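Agmatinase (Deinococcus radiodurans, PDB 1WOG) probably hydrolyses agmatine to putrescine and urea, as agmatinases of the arginase family do, with two manganese ions bound in each subunit. Local coordinates at residues Val228-Phe233 with Leu287-Leu292; Leu142-Asp147 with Gly180-Arg185; Gly119-Ser124 with Ser160-Arg165; Ala48-Arg53 with Ala276-Pro281. All coordinates share one frame; numbering follows the deposited sequence.

Contact 1. Residues Val228-Phe233 with Leu287-Leu292; sequences VDVDGF and LLMARL. With MN (manganese (II) ion), chain H; MN (manganese (II) ion), chain G.
V228, V230 and F233 meet M289 and L292 in a buried apolar contact of the arginase alpha/beta fold, where the C-terminal end of strand 223-229, in the middle of the parallel sheet, packs against helix 284-302. M289 enters between V228, V230 and F233. Its chain bends at both chi2 (-59°) and chi3 (-64°), which turns the methyl group toward the valines: CE lies 3.8 Å from V228 CG1, while M289 CG is 3.6 Å from V230 CG1. The sulfur meets the phenyl ring in a Met-aromatic contact, M289 SD lying 4.5 Å from the centroid of the F233 ring on an oblique approach. One turn on, L292 arrives from the opposite direction to F233, its CD2 3.7 Å from F233 CZ, and the same methyl meets V228 CG1 tip to tip at 3.9 Å. Replacing F233 by an alanine would probably leave M289 SD without its aromatic partner and open a gap beside L292. Strand 266-273 adds L272 to the valine side, and helix 251-264 packs on L292. D229 and D231 point into the metal site instead, as the Asp-X-Asp pair at the C-terminal end of this strand, D229 its last residue and D231 in the 3-10 turn after it. D229 OD2 bridges both manganese ions, whereas D231 grips one of them with both carboxylate oxygens. An Asx turn fixes their spacing: the backbone N of D231 donates to D229 OD1 at 2.8 Å, meeting it on the anti side, 33° out of the carboxylate plane.

Contact 2. Residues Leu142-Asp147 with Gly180-Arg185; sequences LDAHLD and GLRGLR. With MN (manganese (II) ion), chain H; MN (manganese (II) ion), chain G; 16D (hexane-1,6-diamine), chain I.
A144 and R182 make the one hydrogen bond between 142-147 and 180-185, beside a loop whose neighbouring residues bind metal. D143 bridges the two manganese ions, OD1 to one at 2.2 Å and OD2 to the other; H145 ND1 joins the first ion and D147 OD2 the second. The chain of hexane-1,6-diamine passes over one face of the H145 ring, though its placement against D147 is doubtful. H145 N also bonds to D143 OD1, closing an Asx turn that sets the two ligands against each other. Behind this first shell, R182 N donates to A144 O at 3.2 Å, nearly straight at 161°. The same carbonyl receives a CA-H...O contact from L181, so A144 O is held by two neighbours in sequence. The A144 methyl lies over one face of the R182 guanidinium, offset toward its rim, with CB 3.7 Å from NH1. R182 reaches there on a chain extended from CG to NE, and NH1 turns back to G180 O at 3.0 Å. Further bonds to G232 O and E245 O leave the group little freedom to rotate. The side chain of L181 crosses that of L146, CD1 to CD1 at 4.0 Å, with I201 of strand 200-203 touching both leucines. At G180 the backbone (phi 114°) suits glycine, and a beta carbon would clash with D143 O. H121, D229 and D231 complete the protein ligands of this binuclear manganese site, the hallmark of the arginase family.

Contact 3. Residues Gly119-Ser124 with Ser160-Arg165; sequences GDHSVS and SSPFRR. With MN (manganese (II) ion), chain G; 16D (hexane-1,6-diamine), chain I.
H121 and F163 set their rings almost perpendicular, at 85°, in an offset edge-to-face pair with centroids 5.2 Å apart. The phenyl presents its edge to the imidazole face, and F163 CZ comes to 3.4 Å from H121 NE2. F163 CG stands anti to its carbonyl carbon (chi1 -60°), a turn that swings the ring off the helix toward the histidine. Both imidazole nitrogens are engaged: ND1 binds one manganese at 2.0 Å, while NE2 hydrogen-bonds to S227 OG, a second-shell partner that should help fix the ring's rotation. With an alanine at F163 the imidazole would probably lose the phenyl edge packed against it, leaving a gap between the metal ligand and the helix. P162 meets the backbone of H121, its CB 3.3 Å from H121 O, and also touches S122 CA. S124 CB lies 4.3 Å from F163 CZ, while its OG is hydrogen-bonded to D271 OD2. D120 shapes the metal-binding turn: its OD1 takes S122 OG through the syn lone pair and S122 N through the anti one, the latter an Asx turn. S160 lies beside the hexane-1,6-diamine. The contact thus joins the loop after strand 114-118 to the start of helix 162-169, with V139 and Q141 of strand 137-142 against F163, V273 of strand 266-273 against H121, and L128 of helix 124-128 against the phenyl ring.

Contact 4. Residues Ala48-Arg53 with Ala276-Pro281; sequences ARFAPR and APNLDP
P277 packs against F50 and A51 where two 3-10 turns of the arginase fold meet, one leading into helix 51-59, the other in the loop between strand 266-273 and helix 284-302. The closer part is the proline ring laid against the backbone of the first turn. P277 CG lies 3.9 Å from both F50 O and A51 CA, and P277 CD is 4.4 Å from both F50 CB and A51 CB. Beside it the backbones come near each other at A48 and A276, whose CA atoms are 4.5 Å apart, with the two methyls directed away from the contact. L275 backs A51 on this buried side.

The outer side is looser. N278 is exposed, its amide nitrogen hydrogen-bonded to P46 O of the same chain. The ring of F50, a partly exposed residue, is shared with other subunits of the hexamer: Y9 of one neighbouring subunit and P46 of another pack on F50, while R49 CG sits over the centre of one ring face. Here the two segments barely meet, N278 OD1 standing at the edge of the F50 ring, near its plane, 4.5 Å from CD2.

From the N terminus, 48-53 opens the longest loop, which contact 4 closes only at 276-281, before the last helix. Contacts 2 and 3 nest inside it and cross each other: 119-124 and 142-147 open, then contact 3 closes at 160-165, bringing in helix 162-169, and contact 2 at 180-185, with strand 173-181. Contact 1 follows in series from strand 223-229, crosses contact 4 and closes at 287-292 on helix 284-302. Contacts 1, 2 and 3 converge on one manganese ion, and contacts 1 and 2 share the second. Contact 4 stands farther off, but A48 O probably accepts from G119 N, linking the turn before helix 51-59 to the metal-binding loop of contact 3.

Contact 1. Residues Val228-Phe233 with Leu287-Leu292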
# COMPACT_ATOMS: atom_id res chain seq x y z
N VAL A 228 -1.45 -17.71 -21.91
CA VAL A 228 -1.89 -17.71 -20.52
C VAL A 228 -2.24 -16.31 -20.01
O VAL A 228 -1.36 -15.46 -19.84
CB VAL A 228 -0.81 -18.32 -19.60
CG1 VAL A 228 -1.32 -18.39 -18.15
CG2 VAL A 228 -0.44 -19.71 -20.09
N ASP A 229 -3.53 -16.09 -19.80
CA ASP A 229 -4.03 -14.83 -19.26
C ASP A 229 -4.12 -15.14 -17.77
O ASP A 229 -4.88 -16.03 -17.37
CB ASP A 229 -5.42 -14.52 -19.82
CG ASP A 229 -6.01 -13.24 -19.25
OD1 ASP A 229 -5.70 -12.89 -18.10
OD2 ASP A 229 -6.81 -12.59 -19.96
N VAL A 230 -3.37 -14.43 -16.94
CA VAL A 230 -3.39 -14.72 -15.51
C VAL A 230 -4.76 -14.65 -14.85
O VAL A 230 -4.97 -15.27 -13.79
CB VAL A 230 -2.40 -13.79 -14.72
CG1 VAL A 230 -1.04 -13.81 -15.37
CG2 VAL A 230 -2.94 -12.37 -14.65
N ASP A 231 -5.71 -13.91 -15.44
CA ASP A 231 -7.02 -13.84 -14.80
C ASP A 231 -7.81 -15.14 -14.95
O ASP A 231 -8.93 -15.26 -14.44
CB ASP A 231 -7.85 -12.61 -15.24
CG ASP A 231 -8.25 -12.62 -16.71
OD1 ASP A 231 -8.50 -13.70 -17.28
OD2 ASP A 231 -8.35 -11.52 -17.28
N GLY A 232 -7.22 -16.12 -15.62
CA GLY A 232 -7.86 -17.41 -15.75
C GLY A 232 -7.76 -18.06 -14.37
O GLY A 232 -8.59 -18.88 -13.98
N PHE A 233 -6.72 -17.67 -13.63
CA PHE A 233 -6.51 -18.20 -12.28
C PHE A 233 -7.40 -17.48 -11.29
O PHE A 233 -7.76 -16.32 -11.49
CB PHE A 233 -5.05 -18.03 -11.86
CG PHE A 233 -4.10 -18.91 -12.62
CD1 PHE A 233 -3.43 -18.43 -13.74
CD2 PHE A 233 -3.92 -20.24 -12.24
CE1 PHE A 233 -2.60 -19.27 -14.49
CE2 PHE A 233 -3.10 -21.08 -12.98
CZ PHE A 233 -2.44 -20.60 -14.11
N LEU A 287 5.37 -13.68 -8.57
CA LEU A 287 6.20 -14.80 -8.13
C LEU A 287 5.64 -16.13 -8.65
O LEU A 287 6.38 -16.95 -9.21
CB LEU A 287 6.30 -14.83 -6.61
CG LEU A 287 7.24 -13.76 -6.04
CD1 LEU A 287 7.09 -13.68 -4.52
CD2 LEU A 287 8.68 -14.10 -6.42
N LEU A 288 4.34 -16.32 -8.49
CA LEU A 288 3.69 -17.54 -8.94
C LEU A 288 3.60 -17.66 -10.46
O LEU A 288 3.71 -18.77 -11.00
CB LEU A 288 2.29 -17.64 -8.33
CG LEU A 288 2.18 -18.40 -7.00
CD1 LEU A 288 3.14 -17.83 -5.97
CD2 LEU A 288 0.74 -18.33 -6.50
N MET A 289 3.41 -16.55 -11.16
CA MET A 289 3.32 -16.63 -12.61
C MET A 289 4.68 -16.85 -13.26
O MET A 289 4.77 -17.50 -14.30
CB MET A 289 2.62 -15.40 -13.19
CG MET A 289 1.12 -15.32 -12.86
SD MET A 289 0.11 -16.74 -13.44
CE MET A 289 0.24 -16.62 -15.15
N ALA A 290 5.74 -16.32 -12.65
CA ALA A 290 7.08 -16.54 -13.20
C ALA A 290 7.36 -18.04 -13.05
O ALA A 290 7.94 -18.66 -13.95
CB ALA A 290 8.12 -15.73 -12.45
N ARG A 291 6.96 -18.61 -11.92
CA ARG A 291 7.17 -20.04 -11.70
C ARG A 291 6.36 -20.86 -12.70
O ARG A 291 6.84 -21.88 -13.20
CB ARG A 291 6.76 -20.46 -10.28
CG ARG A 291 6.99 -21.96 -10.08
CD ARG A 291 6.36 -22.54 -8.82
NE ARG A 291 5.93 -23.91 -9.08
CZ ARG A 291 5.63 -24.80 -8.15
NH1 ARG A 291 5.72 -24.49 -6.86
NH2 ARG A 291 5.20 -26.01 -8.50
N LEU A 292 5.14 -20.43 -12.98
CA LEU A 292 4.29 -21.15 -13.93
C LEU A 292 5.00 -21.26 -15.27
O LEU A 292 5.05 -22.34 -15.88
CB LEU A 292 2.95 -20.42 -14.12
CG LEU A 292 1.89 -21.18 -14.94
CD1 LEU A 292 1.14 -22.13 -14.01
CD2 LEU A 292 0.91 -20.20 -15.57
MN MN H . -8.99 -12.44 -19.18
MN MN G . -7.58 -12.50 -22.04

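Contact 2. Residues Leu142-Asp147 with Gly180-Arg185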
# COMPACT_ATOMS: atom_id res chain seq x y z
N LEU A 142 -5.70 -20.08 -21.55
CA LEU A 142 -6.24 -20.12 -20.19
C LEU A 142 -6.74 -18.70 -19.98
O LEU A 142 -5.98 -17.75 -20.13
CB LEU A 142 -5.15 -20.44 -19.17
CG LEU A 142 -4.48 -21.82 -19.30
CD1 LEU A 142 -3.55 -22.03 -18.13
CD2 LEU A 142 -5.53 -22.91 -19.33
N ASP A 143 -8.01 -18.55 -19.63
CA ASP A 143 -8.56 -17.19 -19.51
C ASP A 143 -9.94 -17.26 -18.91
O ASP A 143 -10.66 -18.24 -19.09
CB ASP A 143 -8.67 -16.61 -20.94
CG ASP A 143 -8.64 -15.09 -20.98
OD1 ASP A 143 -9.23 -14.43 -20.10
OD2 ASP A 143 -8.03 -14.55 -21.93
N ALA A 144 -10.33 -16.20 -18.21
CA ALA A 144 -11.67 -16.12 -17.66
C ALA A 144 -12.54 -15.57 -18.78
O ALA A 144 -13.75 -15.70 -18.74
CB ALA A 144 -11.70 -15.17 -16.46
N HIS A 145 -11.90 -14.96 -19.78
CA HIS A 145 -12.62 -14.35 -20.90
C HIS A 145 -12.30 -15.00 -22.25
O HIS A 145 -11.24 -15.61 -22.42
CB HIS A 145 -12.31 -12.85 -20.96
CG HIS A 145 -12.30 -12.18 -19.62
ND1 HIS A 145 -11.15 -12.04 -18.87
CD2 HIS A 145 -13.29 -11.61 -18.90
CE1 HIS A 145 -11.44 -11.42 -17.73
NE2 HIS A 145 -12.73 -11.15 -17.73
N LEU A 146 -13.19 -14.85 -23.23
CA LEU A 146 -12.99 -15.46 -24.54
C LEU A 146 -12.04 -14.67 -25.45
O LEU A 146 -11.23 -15.26 -26.15
CB LEU A 146 -14.34 -15.66 -25.24
CG LEU A 146 -14.32 -16.47 -26.55
CD1 LEU A 146 -13.84 -17.89 -26.28
CD2 LEU A 146 -15.72 -16.49 -27.16
N ASP A 147 -12.16 -13.34 -25.43
CA ASP A 147 -11.31 -12.48 -26.26
C ASP A 147 -11.42 -12.78 -27.75
O ASP A 147 -10.41 -12.81 -28.47
CB ASP A 147 -9.85 -12.58 -25.81
CG ASP A 147 -9.62 -12.04 -24.41
OD1 ASP A 147 -10.53 -11.35 -23.89
OD2 ASP A 147 -8.55 -12.29 -23.83
N GLY A 180 -11.36 -22.06 -18.74
CA GLY A 180 -11.47 -21.19 -17.58
C GLY A 180 -12.57 -20.13 -17.62
O GLY A 180 -12.77 -19.41 -16.65
N LEU A 181 -13.30 -20.06 -18.73
CA LEU A 181 -14.36 -19.05 -18.88
C LEU A 181 -15.38 -19.04 -17.76
O LEU A 181 -15.86 -20.09 -17.32
CB LEU A 181 -15.08 -19.22 -20.23
CG LEU A 181 -14.24 -19.08 -21.50
CD1 LEU A 181 -15.17 -18.99 -22.71
CD2 LEU A 181 -13.37 -17.83 -21.43
N ARG A 182 -15.72 -17.83 -17.31
CA ARG A 182 -16.69 -17.62 -16.24
C ARG A 182 -17.05 -16.14 -16.19
O ARG A 182 -16.32 -15.30 -16.72
CB ARG A 182 -16.10 -18.06 -14.89
CG ARG A 182 -14.81 -17.34 -14.50
CD ARG A 182 -14.12 -18.04 -13.33
NE ARG A 182 -12.98 -17.28 -12.81
CZ ARG A 182 -11.74 -17.34 -13.28
NH1 ARG A 182 -11.44 -18.13 -14.30
NH2 ARG A 182 -10.79 -16.60 -12.72
N GLY A 183 -18.16 -15.81 -15.55
CA GLY A 183 -18.56 -14.42 -15.45
C GLY A 183 -19.99 -14.22 -15.89
O GLY A 183 -20.54 -15.04 -16.62
N LEU A 184 -20.60 -13.12 -15.46
CA LEU A 184 -21.99 -12.85 -15.81
C LEU A 184 -22.20 -12.42 -17.25
O LEU A 184 -23.29 -12.60 -17.79
CB LEU A 184 -22.56 -11.75 -14.91
CG LEU A 184 -22.53 -11.96 -13.39
CD1 LEU A 184 -23.15 -10.74 -12.73
CD2 LEU A 184 -23.28 -13.23 -13.00
N ARG A 185 -21.17 -11.87 -17.89
CA ARG A 185 -21.34 -11.38 -19.25
C ARG A 185 -20.34 -11.86 -20.29
O ARG A 185 -19.13 -11.90 -20.05
CB ARG A 185 -21.33 -9.85 -19.25
CG ARG A 185 -21.82 -9.20 -20.54
CD ARG A 185 -21.31 -7.76 -20.68
NE ARG A 185 -21.39 -6.99 -19.44
CZ ARG A 185 -22.52 -6.62 -18.85
NH1 ARG A 185 -23.70 -6.93 -19.39
NH2 ARG A 185 -22.48 -5.92 -17.72
MN MN H . -8.99 -12.44 -19.18
MN MN G . -7.58 -12.50 -22.04
N1 16D I . -13.84 -11.38 -24.48
C1 16D I . -14.27 -10.02 -24.00
C2 16D I . -13.52 -9.63 -22.71
C3 16D I . -12.06 -9.96 -22.78
C4 16D I . -11.20 -9.12 -21.91
C5 16D I . -9.83 -9.56 -22.12
C6 16D I . -8.94 -9.84 -21.18
N2 16D I . -9.14 -9.34 -19.97

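Contact 3. Residues Gly119-Ser124 with Ser160-Arg165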
# COMPACT_ATOMS: atom_id res chain seq x y z
N GLY A 119 2.20 -7.15 -20.52
CA GLY A 119 1.41 -6.66 -21.65
C GLY A 119 -0.02 -7.15 -21.55
O GLY A 119 -0.26 -8.23 -21.01
N ASP A 120 -0.99 -6.36 -22.03
CA ASP A 120 -2.38 -6.82 -21.97
C ASP A 120 -2.57 -7.88 -23.05
O ASP A 120 -1.68 -8.12 -23.87
CB ASP A 120 -3.38 -5.65 -22.10
CG ASP A 120 -3.32 -4.93 -23.44
OD1 ASP A 120 -3.38 -5.60 -24.50
OD2 ASP A 120 -3.23 -3.68 -23.43
N HIS A 121 -3.73 -8.54 -23.05
CA HIS A 121 -3.95 -9.62 -24.01
C HIS A 121 -3.95 -9.23 -25.48
O HIS A 121 -3.82 -10.10 -26.36
CB HIS A 121 -5.24 -10.38 -23.67
CG HIS A 121 -5.13 -11.86 -23.86
ND1 HIS A 121 -5.91 -12.76 -23.18
CD2 HIS A 121 -4.29 -12.59 -24.63
CE1 HIS A 121 -5.57 -13.99 -23.52
NE2 HIS A 121 -4.58 -13.92 -24.40
N SER A 122 -4.07 -7.94 -25.78
CA SER A 122 -4.08 -7.53 -27.17
C SER A 122 -2.76 -7.87 -27.86
O SER A 122 -2.72 -8.00 -29.09
CB SER A 122 -4.35 -6.02 -27.29
OG SER A 122 -3.18 -5.26 -27.06
N VAL A 123 -1.69 -8.03 -27.09
CA VAL A 123 -0.39 -8.34 -27.68
C VAL A 123 -0.33 -9.72 -28.34
O VAL A 123 0.56 -9.98 -29.16
CB VAL A 123 0.76 -8.25 -26.63
CG1 VAL A 123 0.73 -6.90 -25.92
CG2 VAL A 123 0.66 -9.40 -25.63
N SER A 124 -1.25 -10.61 -27.99
CA SER A 124 -1.25 -11.95 -28.58
C SER A 124 -1.51 -11.91 -30.08
O SER A 124 -1.09 -12.79 -30.82
CB SER A 124 -2.28 -12.86 -27.90
OG SER A 124 -1.91 -13.12 -26.55
N SER A 160 -9.93 -7.48 -25.97
CA SER A 160 -11.07 -8.40 -26.10
C SER A 160 -11.14 -8.99 -27.51
O SER A 160 -11.98 -9.84 -27.79
CB SER A 160 -12.39 -7.67 -25.82
OG SER A 160 -12.45 -7.16 -24.50
N SER A 161 -10.25 -8.54 -28.40
CA SER A 161 -10.25 -8.99 -29.79
C SER A 161 -8.99 -9.68 -30.35
O SER A 161 -8.97 -10.06 -31.51
CB SER A 161 -10.54 -7.79 -30.72
OG SER A 161 -11.71 -7.10 -30.35
N PRO A 162 -7.94 -9.87 -29.53
CA PRO A 162 -6.75 -10.51 -30.11
C PRO A 162 -6.90 -11.78 -30.94
O PRO A 162 -6.27 -11.90 -31.99
CB PRO A 162 -5.84 -10.70 -28.89
CG PRO A 162 -6.80 -10.91 -27.77
CD PRO A 162 -7.86 -9.85 -28.06
N PHE A 163 -7.72 -12.73 -30.51
CA PHE A 163 -7.86 -13.96 -31.27
C PHE A 163 -8.76 -13.83 -32.49
O PHE A 163 -8.65 -14.60 -33.44
CB PHE A 163 -8.31 -15.10 -30.36
CG PHE A 163 -7.35 -15.36 -29.25
CD1 PHE A 163 -7.64 -14.99 -27.95
CD2 PHE A 163 -6.10 -15.92 -29.53
CE1 PHE A 163 -6.69 -15.16 -26.93
CE2 PHE A 163 -5.15 -16.08 -28.52
CZ PHE A 163 -5.45 -15.70 -27.22
N ARG A 164 -9.65 -12.84 -32.47
CA ARG A 164 -10.52 -12.59 -33.61
C ARG A 164 -9.61 -11.98 -34.69
O ARG A 164 -9.64 -12.39 -35.85
CB ARG A 164 -11.63 -11.61 -33.23
CG ARG A 164 -12.75 -11.48 -34.27
CD ARG A 164 -13.46 -12.81 -34.49
NE ARG A 164 -14.66 -12.67 -35.33
CZ ARG A 164 -15.87 -12.34 -34.88
NH1 ARG A 164 -16.07 -12.12 -33.58
NH2 ARG A 164 -16.88 -12.23 -35.73
N ARG A 165 -8.78 -11.02 -34.28
CA ARG A 165 -7.84 -10.38 -35.19
C ARG A 165 -6.84 -11.40 -35.71
O ARG A 165 -6.49 -11.39 -36.89
CB ARG A 165 -7.07 -9.26 -34.47
CG ARG A 165 -7.91 -8.04 -34.07
CD ARG A 165 -8.37 -7.23 -35.28
NE ARG A 165 -9.57 -7.77 -35.90
CZ ARG A 165 -10.79 -7.68 -35.38
NH1 ARG A 165 -10.98 -7.07 -34.22
NH2 ARG A 165 -11.83 -8.21 -36.02
MN MN G . -7.58 -12.50 -22.04
N1 16D I . -13.84 -11.38 -24.48
C1 16D I . -14.27 -10.02 -24.00
C2 16D I . -13.52 -9.63 -22.71
C3 16D I . -12.06 -9.96 -22.78
C4 16D I . -11.20 -9.12 -21.91
C5 16D I . -9.83 -9.56 -22.12
C6 16D I . -8.94 -9.84 -21.18
N2 16D I . -9.14 -9.34 -19.97

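Contact 4. Residues Ala48-Arg53 with Ala276-Pro281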
# COMPACT_ATOMS: atom_id res chain seq x y z
N ALA A 48 -0.22 -3.62 -16.55
CA ALA A 48 0.45 -4.73 -17.23
C ALA A 48 1.71 -4.31 -17.98
O ALA A 48 2.50 -5.17 -18.39
CB ALA A 48 -0.52 -5.45 -18.17
N ARG A 49 1.92 -3.01 -18.18
CA ARG A 49 3.13 -2.56 -18.88
C ARG A 49 4.33 -2.84 -17.99
O ARG A 49 5.47 -2.89 -18.47
CB ARG A 49 3.05 -1.07 -19.20
CG ARG A 49 2.79 -0.19 -18.00
CD ARG A 49 1.79 0.91 -18.38
NE ARG A 49 2.44 2.10 -18.90
CZ ARG A 49 1.83 3.01 -19.66
NH1 ARG A 49 0.56 2.86 -20.00
NH2 ARG A 49 2.51 4.08 -20.04
N PHE A 50 4.07 -3.03 -16.70
CA PHE A 50 5.14 -3.31 -15.73
C PHE A 50 5.36 -4.81 -15.52
O PHE A 50 6.31 -5.20 -14.84
CB PHE A 50 4.81 -2.68 -14.37
CG PHE A 50 4.47 -1.22 -14.43
CD1 PHE A 50 5.36 -0.31 -14.97
CD2 PHE A 50 3.27 -0.75 -13.90
CE1 PHE A 50 5.05 1.06 -15.00
CE2 PHE A 50 2.96 0.61 -13.92
CZ PHE A 50 3.85 1.51 -14.47
N ALA A 51 4.49 -5.64 -16.09
CA ALA A 51 4.59 -7.08 -15.92
C ALA A 51 5.89 -7.74 -16.42
O ALA A 51 6.48 -8.57 -15.72
CB ALA A 51 3.38 -7.76 -16.57
N PRO A 52 6.35 -7.37 -17.62
CA PRO A 52 7.59 -7.98 -18.12
C PRO A 52 8.74 -7.84 -17.13
O PRO A 52 9.46 -8.80 -16.87
CB PRO A 52 7.86 -7.23 -19.43
CG PRO A 52 6.48 -6.90 -19.90
CD PRO A 52 5.81 -6.43 -18.62
N ARG A 53 8.88 -6.65 -16.57
CA ARG A 53 9.95 -6.39 -15.61
C ARG A 53 9.72 -7.16 -14.32
O ARG A 53 10.65 -7.75 -13.76
CB ARG A 53 10.03 -4.88 -15.33
CG ARG A 53 11.24 -4.46 -14.49
CD ARG A 53 11.47 -2.96 -14.63
NE ARG A 53 11.85 -2.60 -16.01
CZ ARG A 53 11.90 -1.36 -16.47
NH1 ARG A 53 11.60 -0.33 -15.68
NH2 ARG A 53 12.26 -1.14 -17.73
N ALA A 276 -0.67 -7.64 -13.56
CA ALA A 276 -0.59 -6.24 -13.13
C ALA A 276 0.03 -6.25 -11.73
O ALA A 276 -0.68 -6.34 -10.73
CB ALA A 276 -1.99 -5.60 -13.08
N PRO A 277 1.36 -6.16 -11.65
CA PRO A 277 2.11 -6.16 -10.39
C PRO A 277 1.66 -5.10 -9.41
O PRO A 277 1.65 -5.30 -8.20
CB PRO A 277 3.56 -5.92 -10.83
CG PRO A 277 3.58 -6.36 -12.26
CD PRO A 277 2.26 -5.90 -12.79
N ASN A 278 1.29 -3.94 -9.95
CA ASN A 278 0.84 -2.81 -9.15
C ASN A 278 -0.44 -3.10 -8.38
O ASN A 278 -0.75 -2.40 -7.41
CB ASN A 278 0.64 -1.60 -10.06
CG ASN A 278 -0.29 -1.90 -11.22
OD1 ASN A 278 -0.13 -2.91 -11.90
ND2 ASN A 278 -1.26 -1.02 -11.45
N LEU A 279 -1.18 -4.13 -8.79
CA LEU A 279 -2.43 -4.48 -8.13
C LEU A 279 -2.30 -5.58 -7.08
O LEU A 279 -3.30 -6.03 -6.52
CB LEU A 279 -3.48 -4.88 -9.18
CG LEU A 279 -3.90 -3.74 -10.11
CD1 LEU A 279 -4.86 -4.26 -11.15
CD2 LEU A 279 -4.54 -2.61 -9.30
N ASP A 280 -1.08 -6.02 -6.82
CA ASP A 280 -0.85 -7.05 -5.80
C ASP A 280 0.40 -6.69 -5.01
O ASP A 280 1.51 -7.07 -5.37
CB ASP A 280 -0.65 -8.43 -6.43
CG ASP A 280 -0.39 -9.51 -5.38
OD1 ASP A 280 -0.19 -10.68 -5.77
OD2 ASP A 280 -0.38 -9.18 -4.17
N PRO A 281 0.23 -5.96 -3.90
CA PRO A 281 1.36 -5.56 -3.07
C PRO A 281 2.04 -6.70 -2.31
O PRO A 281 3.07 -6.48 -1.67
CB PRO A 281 0.76 -4.51 -2.15
CG PRO A 281 -0.64 -5.00 -1.97
CD PRO A 281 -1.04 -5.43 -3.37